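Long-range contacts in P-granule scaffold (PDB 5W4A), which is a scaffold of nematode germ granules (P granules), whose assembly is needed, with localized regulators, for mRNA repression: residues L12-Y17 with L168-Y173; P20-Y25 with N41-Y46. One frame throughout, in Å; residues are numbered along the deposited sequence.

Contact 1: residues L12-Y17 with L168-Y173; sequences LGIRTY and LDFDAY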
ATOM      1  N   LEU C  12      -0.965 -21.963  11.609  1.00 19.45           N
ATOM      2  CA  LEU C  12       0.156 -21.961  12.581  1.00 20.28           C
ATOM      3  C   LEU C  12       1.306 -20.989  12.220  1.00 26.22           C
ATOM      4  O   LEU C  12       2.459 -21.381  11.995  1.00 29.17           O
ATOM      5  CB  LEU C  12       0.735 -23.348  12.727  1.00 18.95           C
ATOM      6  CG  LEU C  12       1.682 -23.397  13.927  1.00 27.57           C
ATOM      7  CD1 LEU C  12       0.926 -23.226  15.228  1.00 26.83           C
ATOM      8  CD2 LEU C  12       2.445 -24.695  13.909  1.00 37.45           C
ATOM      9  N   GLY C  13       0.976 -19.728  12.202  1.00 23.04           N
ATOM     10  CA  GLY C  13       1.951 -18.679  11.956  1.00 26.51           C
ATOM     11  C   GLY C  13       2.181 -18.314  10.504  1.00 26.38           C
ATOM     12  O   GLY C  13       2.961 -17.390  10.233  1.00 26.77           O
ATOM     13  N   ILE C  14       1.564 -19.008   9.563  1.00 19.21           N
ATOM     14  CA  ILE C  14       1.770 -18.744   8.145  1.00 19.36           C
ATOM     15  C   ILE C  14       0.452 -18.166   7.618  1.00 16.99           C
ATOM     16  O   ILE C  14      -0.525 -18.886   7.424  1.00 17.54           O
ATOM     17  CB  ILE C  14       2.202 -19.981   7.348  1.00 19.32           C
ATOM     18  CG1 ILE C  14       3.446 -20.657   7.977  1.00 19.92           C
ATOM     19  CG2 ILE C  14       2.492 -19.525   5.908  1.00 21.32           C
ATOM     20  CD1 ILE C  14       4.016 -21.837   7.156  1.00 23.38           C
ATOM     21  N   ARG C  15       0.439 -16.852   7.381  1.00 16.28           N
ATOM     22  CA  ARG C  15      -0.695 -16.132   6.822  1.00 15.68           C
ATOM     23  C   ARG C  15      -0.519 -16.005   5.306  1.00 14.74           C
ATOM     24  O   ARG C  15       0.547 -15.592   4.824  1.00 16.35           O
ATOM     25  CB  ARG C  15      -0.758 -14.758   7.484  1.00 18.42           C
ATOM     26  CG  ARG C  15      -1.773 -13.814   6.956  1.00 17.81           C
ATOM     27  CD  ARG C  15      -1.758 -12.545   7.884  1.00 19.37           C
ATOM     28  NE  ARG C  15      -2.435 -11.433   7.279  1.00 18.44           N
ATOM     29  CZ  ARG C  15      -3.714 -11.126   7.408  1.00 16.67           C
ATOM     30  NH1 ARG C  15      -4.543 -11.867   8.149  1.00 18.37           N
ATOM     31  NH2 ARG C  15      -4.151 -10.061   6.794  1.00 17.64           N
ATOM     32  N   THR C  16      -1.545 -16.414   4.554  1.00 13.63           N
ATOM     33  CA  THR C  16      -1.418 -16.561   3.104  1.00 16.18           C
ATOM     34  C   THR C  16      -2.752 -16.337   2.400  1.00 15.44           C
ATOM     35  O   THR C  16      -3.812 -16.673   2.912  1.00 15.85           O
ATOM     36  CB  THR C  16      -0.830 -17.947   2.759  1.00 14.53           C
ATOM     37  OG1 THR C  16      -0.653 -18.053   1.335  1.00 16.43           O
ATOM     38  CG2 THR C  16      -1.687 -19.082   3.218  1.00 15.54           C
ATOM     39  N   TYR C  17      -2.690 -15.707   1.216  1.00 15.15           N
ATOM     40  CA  TYR C  17      -3.800 -15.720   0.262  1.00 14.65           C
ATOM     41  C   TYR C  17      -3.513 -16.696  -0.877  1.00 14.39           C
ATOM     42  O   TYR C  17      -4.336 -17.569  -1.185  1.00 15.41           O
ATOM     43  CB  TYR C  17      -4.088 -14.307  -0.315  1.00 15.11           C
ATOM     44  CG  TYR C  17      -5.100 -14.432  -1.393  1.00 14.49           C
ATOM     45  CD1 TYR C  17      -6.425 -14.754  -1.094  1.00 16.62           C
ATOM     46  CD2 TYR C  17      -4.723 -14.356  -2.728  1.00 15.85           C
ATOM     47  CE1 TYR C  17      -7.344 -15.011  -2.080  1.00 18.30           C
ATOM     48  CE2 TYR C  17      -5.634 -14.590  -3.725  1.00 18.44           C
ATOM     49  CZ  TYR C  17      -6.945 -14.916  -3.397  1.00 18.68           C
ATOM     50  OH  TYR C  17      -7.878 -15.157  -4.363  1.00 20.39           O
ATOM     51  N   LEU C 168       1.010 -10.296   4.248  1.00 16.15           N
ATOM     52  CA  LEU C 168       1.184 -11.437   3.352  1.00 15.37           C
ATOM     53  C   LEU C 168       2.640 -11.563   2.905  1.00 14.29           C
ATOM     54  O   LEU C 168       2.936 -11.982   1.777  1.00 15.63           O
ATOM     55  CB  LEU C 168       0.221 -11.319   2.163  1.00 15.40           C
ATOM     56  CG  LEU C 168      -1.259 -11.469   2.530  1.00 15.33           C
ATOM     57  CD1 LEU C 168      -2.136 -11.183   1.338  1.00 17.48           C
ATOM     58  CD2 LEU C 168      -1.546 -12.862   3.124  1.00 17.92           C
ATOM     59  N   ASP C 169       3.563 -11.276   3.830  1.00 16.28           N
ATOM     60  CA  ASP C 169       4.991 -11.460   3.583  1.00 16.61           C
ATOM     61  C   ASP C 169       5.329 -12.859   3.084  1.00 16.77           C
ATOM     62  O   ASP C 169       6.211 -13.003   2.230  1.00 16.16           O
ATOM     63  CB  ASP C 169       5.773 -11.126   4.861  1.00 17.54           C
ATOM     64  CG  ASP C 169       5.353  -9.791   5.439  1.00 19.90           C
ATOM     65  OD1 ASP C 169       4.239  -9.731   6.033  1.00 18.96           O
ATOM     66  OD2 ASP C 169       6.114  -8.814   5.238  1.00 18.72           O
ATOM     67  N   PHE C 170       4.657 -13.902   3.593  1.00 16.68           N
ATOM     68  CA  PHE C 170       4.905 -15.244   3.085  1.00 17.26           C
ATOM     69  C   PHE C 170       4.685 -15.319   1.576  1.00 16.82           C
ATOM     70  O   PHE C 170       5.492 -15.905   0.844  1.00 15.74           O
ATOM     71  CB  PHE C 170       3.995 -16.248   3.807  1.00 14.93           C
ATOM     72  CG  PHE C 170       4.052 -17.636   3.264  1.00 16.46           C
ATOM     73  CD1 PHE C 170       5.238 -18.373   3.371  1.00 19.01           C
ATOM     74  CD2 PHE C 170       2.952 -18.225   2.655  1.00 18.31           C
ATOM     75  CE1 PHE C 170       5.292 -19.680   2.925  1.00 19.14           C
ATOM     76  CE2 PHE C 170       3.014 -19.553   2.210  1.00 19.61           C
ATOM     77  CZ  PHE C 170       4.189 -20.256   2.338  1.00 17.71           C
ATOM     78  N   ASP C 171       3.584 -14.761   1.094  1.00 16.49           N
ATOM     79  CA  ASP C 171       3.280 -14.858  -0.327  1.00 16.25           C
ATOM     80  C   ASP C 171       4.312 -14.082  -1.136  1.00 15.63           C
ATOM     81  O   ASP C 171       4.749 -14.556  -2.203  1.00 16.68           O
ATOM     82  CB  ASP C 171       1.878 -14.325  -0.609  1.00 15.26           C
ATOM     83  CG  ASP C 171       0.772 -15.211  -0.088  1.00 17.17           C
ATOM     84  OD1 ASP C 171       1.083 -16.331   0.392  1.00 18.05           O
ATOM     85  OD2 ASP C 171      -0.412 -14.776  -0.161  1.00 16.10           O
ATOM     86  N   ALA C 172       4.684 -12.884  -0.666  1.00 17.91           N
ATOM     87  CA  ALA C 172       5.702 -12.111  -1.369  1.00 15.67           C
ATOM     88  C   ALA C 172       7.003 -12.883  -1.440  1.00 18.20           C
ATOM     89  O   ALA C 172       7.668 -12.901  -2.487  1.00 17.79           O
ATOM     90  CB  ALA C 172       5.906 -10.752  -0.689  1.00 17.18           C
ATOM     91  N   TYR C 173       7.353 -13.572  -0.350  1.00 16.58           N
ATOM     92  CA  TYR C 173       8.576 -14.378  -0.302  1.00 18.11           C
ATOM     93  C   TYR C 173       8.511 -15.551  -1.272  1.00 17.38           C
ATOM     94  O   TYR C 173       9.477 -15.814  -2.001  1.00 18.47           O
ATOM     95  CB  TYR C 173       8.823 -14.867   1.128  1.00 16.42           C
ATOM     96  CG  TYR C 173      10.157 -15.560   1.269  1.00 20.27           C
ATOM     97  CD1 TYR C 173      11.333 -14.817   1.195  1.00 26.70           C
ATOM     98  CD2 TYR C 173      10.246 -16.923   1.408  1.00 23.79           C
ATOM     99  CE1 TYR C 173      12.561 -15.409   1.282  1.00 30.53           C
ATOM    100  CE2 TYR C 173      11.522 -17.545   1.535  1.00 25.21           C
ATOM    101  CZ  TYR C 173      12.649 -16.764   1.456  1.00 26.96           C
ATOM    102  OH  TYR C 173      13.931 -17.294   1.528  1.00 29.40           O
TER
HETATM  103  O   HOH W   1       2.415 -13.791   5.560  1.00 16.53           O

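Contact 2: residues P20-Y25 with N41-Y46; sequences PNLALY and NSFAAY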
ATOM      1  N   PRO C  20      -2.307 -21.290   0.210  1.00 15.73           N
ATOM      2  CA  PRO C  20      -2.772 -22.010   1.423  1.00 16.94           C
ATOM      3  C   PRO C  20      -2.346 -23.471   1.520  1.00 18.92           C
ATOM      4  O   PRO C  20      -2.005 -23.918   2.626  1.00 18.75           O
ATOM      5  CB  PRO C  20      -4.296 -21.884   1.338  1.00 17.88           C
ATOM      6  CG  PRO C  20      -4.594 -21.601  -0.085  1.00 21.60           C
ATOM      7  CD  PRO C  20      -3.456 -20.785  -0.574  1.00 16.19           C
ATOM      8  N   ASN C  21      -2.351 -24.242   0.420  1.00 18.33           N
ATOM      9  CA  ASN C  21      -1.961 -25.645   0.558  1.00 18.37           C
ATOM     10  C   ASN C  21      -0.458 -25.777   0.787  1.00 21.18           C
ATOM     11  O   ASN C  21      -0.022 -26.735   1.439  1.00 18.80           O
ATOM     12  CB  ASN C  21      -2.412 -26.439  -0.675  1.00 19.97           C
ATOM     13  CG  ASN C  21      -2.357 -27.938  -0.457  1.00 22.85           C
ATOM     14  OD1 ASN C  21      -2.721 -28.439   0.618  1.00 26.95           O
ATOM     15  ND2 ASN C  21      -1.948 -28.670  -1.492  1.00 26.19           N
ATOM     16  N   LEU C  22       0.347 -24.827   0.296  1.00 18.95           N
ATOM     17  CA  LEU C  22       1.781 -24.849   0.590  1.00 17.29           C
ATOM     18  C   LEU C  22       2.024 -24.588   2.068  1.00 18.39           C
ATOM     19  O   LEU C  22       2.869 -25.240   2.700  1.00 18.06           O
ATOM     20  CB  LEU C  22       2.512 -23.815  -0.269  1.00 18.23           C
ATOM     21  CG  LEU C  22       4.017 -23.645  -0.034  1.00 21.85           C
ATOM     22  CD1 LEU C  22       4.753 -24.908  -0.423  1.00 26.81           C
ATOM     23  CD2 LEU C  22       4.565 -22.476  -0.840  1.00 22.13           C
ATOM     24  N   ALA C  23       1.322 -23.601   2.624  1.00 19.23           N
ATOM     25  CA  ALA C  23       1.438 -23.317   4.048  1.00 17.07           C
ATOM     26  C   ALA C  23       1.055 -24.538   4.882  1.00 18.39           C
ATOM     27  O   ALA C  23       1.757 -24.904   5.823  1.00 18.26           O
ATOM     28  CB  ALA C  23       0.557 -22.121   4.391  1.00 17.87           C
ATOM     29  N   LEU C  24      -0.081 -25.147   4.570  1.00 15.88           N
ATOM     30  CA  LEU C  24      -0.529 -26.309   5.309  1.00 18.01           C
ATOM     31  C   LEU C  24       0.477 -27.444   5.184  1.00 19.70           C
ATOM     32  O   LEU C  24       0.791 -28.114   6.177  1.00 20.56           O
ATOM     33  CB  LEU C  24      -1.895 -26.758   4.787  1.00 20.35           C
ATOM     34  CG  LEU C  24      -2.438 -28.040   5.445  1.00 23.85           C
ATOM     35  CD1 LEU C  24      -2.577 -27.882   6.974  1.00 22.43           C
ATOM     36  CD2 LEU C  24      -3.778 -28.402   4.839  1.00 28.53           C
ATOM     37  N   TYR C  25       0.983 -27.679   3.969  1.00 17.82           N
ATOM     38  CA  TYR C  25       1.994 -28.709   3.775  1.00 20.20           C
ATOM     39  C   TYR C  25       3.180 -28.491   4.710  1.00 20.14           C
ATOM     40  O   TYR C  25       3.648 -29.425   5.372  1.00 20.11           O
ATOM     41  CB  TYR C  25       2.462 -28.754   2.307  1.00 18.54           C
ATOM     42  CG  TYR C  25       3.464 -29.869   2.105  1.00 21.21           C
ATOM     43  CD1 TYR C  25       3.040 -31.126   1.736  1.00 25.50           C
ATOM     44  CD2 TYR C  25       4.812 -29.678   2.368  1.00 20.81           C
ATOM     45  CE1 TYR C  25       3.948 -32.169   1.596  1.00 25.47           C
ATOM     46  CE2 TYR C  25       5.716 -30.707   2.247  1.00 23.75           C
ATOM     47  CZ  TYR C  25       5.272 -31.950   1.861  1.00 28.24           C
ATOM     48  OH  TYR C  25       6.192 -32.968   1.755  1.00 28.26           O
ATOM     49  N   ASN C  41       7.814 -32.762  -0.665  1.00 26.53           N
ATOM     50  CA  ASN C  41       7.353 -32.058  -1.844  1.00 25.09           C
ATOM     51  C   ASN C  41       8.395 -31.040  -2.315  1.00 26.23           C
ATOM     52  O   ASN C  41       8.936 -30.264  -1.516  1.00 25.00           O
ATOM     53  CB  ASN C  41       6.036 -31.353  -1.536  1.00 28.72           C
ATOM     54  CG  ASN C  41       5.548 -30.540  -2.708  1.00 35.17           C
ATOM     55  OD1 ASN C  41       5.924 -29.389  -2.857  1.00 29.10           O
ATOM     56  ND2 ASN C  41       4.724 -31.144  -3.563  1.00 34.25           N
ATOM     57  N   SER C  42       8.678 -31.049  -3.617  1.00 25.91           N
ATOM     58  CA  SER C  42       9.796 -30.271  -4.140  1.00 22.73           C
ATOM     59  C   SER C  42       9.529 -28.770  -4.122  1.00 26.28           C
ATOM     60  O   SER C  42      10.468 -27.988  -4.001  1.00 25.26           O
ATOM     61  CB  SER C  42      10.125 -30.701  -5.567  1.00 32.63           C
ATOM     62  OG  SER C  42       9.105 -30.281  -6.460  1.00 41.86           O
ATOM     63  N   PHE C  43       8.277 -28.349  -4.285  1.00 22.64           N
ATOM     64  CA  PHE C  43       7.936 -26.925  -4.191  1.00 26.81           C
ATOM     65  C   PHE C  43       8.180 -26.416  -2.771  1.00 23.25           C
ATOM     66  O   PHE C  43       8.884 -25.414  -2.569  1.00 21.87           O
ATOM     67  CB  PHE C  43       6.477 -26.764  -4.659  1.00 27.27           C
ATOM     68  CG  PHE C  43       5.917 -25.350  -4.669  1.00 23.98           C
ATOM     69  CD1 PHE C  43       6.706 -24.203  -4.608  1.00 26.26           C
ATOM     70  CD2 PHE C  43       4.541 -25.194  -4.783  1.00 26.73           C
ATOM     71  CE1 PHE C  43       6.113 -22.930  -4.613  1.00 24.94           C
ATOM     72  CE2 PHE C  43       3.960 -23.943  -4.800  1.00 28.05           C
ATOM     73  CZ  PHE C  43       4.741 -22.816  -4.727  1.00 23.37           C
ATOM     74  N   ALA C  44       7.678 -27.145  -1.767  1.00 21.84           N
ATOM     75  CA  ALA C  44       7.932 -26.785  -0.377  1.00 20.05           C
ATOM     76  C   ALA C  44       9.416 -26.831  -0.045  1.00 24.77           C
ATOM     77  O   ALA C  44       9.937 -25.938   0.641  1.00 21.70           O
ATOM     78  CB  ALA C  44       7.146 -27.691   0.561  1.00 21.53           C
ATOM     79  N   ALA C  45      10.126 -27.860  -0.513  1.00 21.93           N
ATOM     80  CA  ALA C  45      11.533 -27.966  -0.159  1.00 21.46           C
ATOM     81  C   ALA C  45      12.327 -26.784  -0.684  1.00 23.25           C
ATOM     82  O   ALA C  45      13.224 -26.277   0.000  1.00 23.62           O
ATOM     83  CB  ALA C  45      12.110 -29.283  -0.689  1.00 22.79           C
ATOM     84  N   TYR C  46      12.031 -26.345  -1.906  1.00 23.38           N
ATOM     85  CA  TYR C  46      12.733 -25.209  -2.478  1.00 23.11           C
ATOM     86  C   TYR C  46      12.391 -23.915  -1.752  1.00 22.30           C
ATOM     87  O   TYR C  46      13.278 -23.124  -1.416  1.00 23.07           O
ATOM     88  CB  TYR C  46      12.389 -25.094  -3.951  1.00 22.30           C
ATOM     89  CG  TYR C  46      13.129 -24.011  -4.670  1.00 22.18           C
ATOM     90  CD1 TYR C  46      14.465 -24.175  -4.973  1.00 27.85           C
ATOM     91  CD2 TYR C  46      12.495 -22.846  -5.076  1.00 27.09           C
ATOM     92  CE1 TYR C  46      15.165 -23.212  -5.658  1.00 35.40           C
ATOM     93  CE2 TYR C  46      13.187 -21.860  -5.755  1.00 31.93           C
ATOM     94  CZ  TYR C  46      14.530 -22.054  -6.049  1.00 44.64           C
ATOM     95  OH  TYR C  46      15.267 -21.105  -6.736  1.00 35.81           O
TER

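Contact 1: residues L12-Y17 with L168-Y173
Asp171 holds the end of strand 14-16 with both oxygens of its carboxylate. Thr16 OG1 donates to Asp171 OD1 at 2.6 Å. The backbone Tyr17 N donates to Asp171 OD2 at 2.8 Å. Each oxygen uses its syn lone pair, so the two donors sit side by side and fix the carboxylate's rotation. Asp171 OD2 also accepts from Phe18 N, and Thr16 OG1 from Phe19 N, extending the grip into the next turn. A bridging water donates to Arg15 O (2.7 Å) and accepts from Phe170 N (3.0 Å), which satisfies an amide of the first helical turn.

In the apolar part, the branch methyl Ile14 CG2 points opposite the backbone N, which sets it over the centre of the Phe170 ring in a CH-pi contact, 3.6 Å from the centroid. Thr16 CB lies at the ring edge. Leu168, the N-cap residue, lays CD2 against the strand backbone, 3.7 Å from Thr16 CA. Its CD1 meets Tyr17 CB at 4.0 Å. Arg15 CG packs on Leu168 CD2 (4.0 Å), the side chains at about a right angle, and the guanidinium runs on to Leu166 O and Glu136.

The strand crosses the start of helix 169-179 at 75°. It pairs with strand 9-11 in a two-stranded antiparallel sheet. Helix 20-28 packs on Ile14 and Phe170, and helix 187-201 closes over the same residues through Leu201 and Phe197.

Contact 2: residues P20-Y25 with N41-Y46
Leu22 forms the apolar centre with Phe43 and Ala44. Its two methyl groups divide the work. Leu22 CD1 rests on the backbone of the second helix, 3.7 Å from Ala44 CA. Leu22 CD2 lies over one face of the Phe43 ring, offset toward the rim, with Phe43 CZ 3.9 Å away. The Leu22 and Phe43 side chains cross at about a right angle. Ile63 of helix 57-64 and Val174 of helix 169-179 touch both of them.

Further out, the Tyr25 ring takes over. With CG anti to the backbone N (chi1 -177°), Tyr25 reaches across to the start of helix 42-47. Ala44 CB touches the ring at Tyr25 CD2 (3.6 Å). Asn41 CB lies over a face, near the hydroxyl end, 3.5 Å from Tyr25 CZ.

At the polar edge, Asn41 N donates to Tyr25 OH over 2.9 Å in a nearly straight bond (168°). The Asn41 side chain serves its own helix as N-cap. Its OD1 accepts from Ala44 N at 3.0 Å, in the carbonyl plane. A phenylalanine here in place of Tyr25 would probably leave Asn41 N, at the start of helix 42-47, without its hydroxyl acceptor.

The apolar flank thus carries the packing. The one directed bond across the contact, Asn41 N to Tyr25 OH, fixes the start of helix 42-47 relative to helix 20-28.

Overall arrangement
Both contacts are buried, but contact 1 is the more enclosed. Contact 2 runs out to partly exposed residues at Tyr25 and Asn41. Helices 20-28 and 169-179 join them, each touching both. Strand 14-16 is followed, after a short turn, by helix 20-28, and contact 2 is nested inside the long chain loop that contact 1 closes. Their centres are 12 Å apart, and they meet in one continuous apolar layer. Ile14 CG2 lies 3.6 Å from Ala23 CB. Contact 1 adds a carboxylate grip and a water bridge to its apolar packing, and ties a strand end to a helix far along the chain. Contact 2 joins two helices close in sequence, with a single hydrogen bond across it.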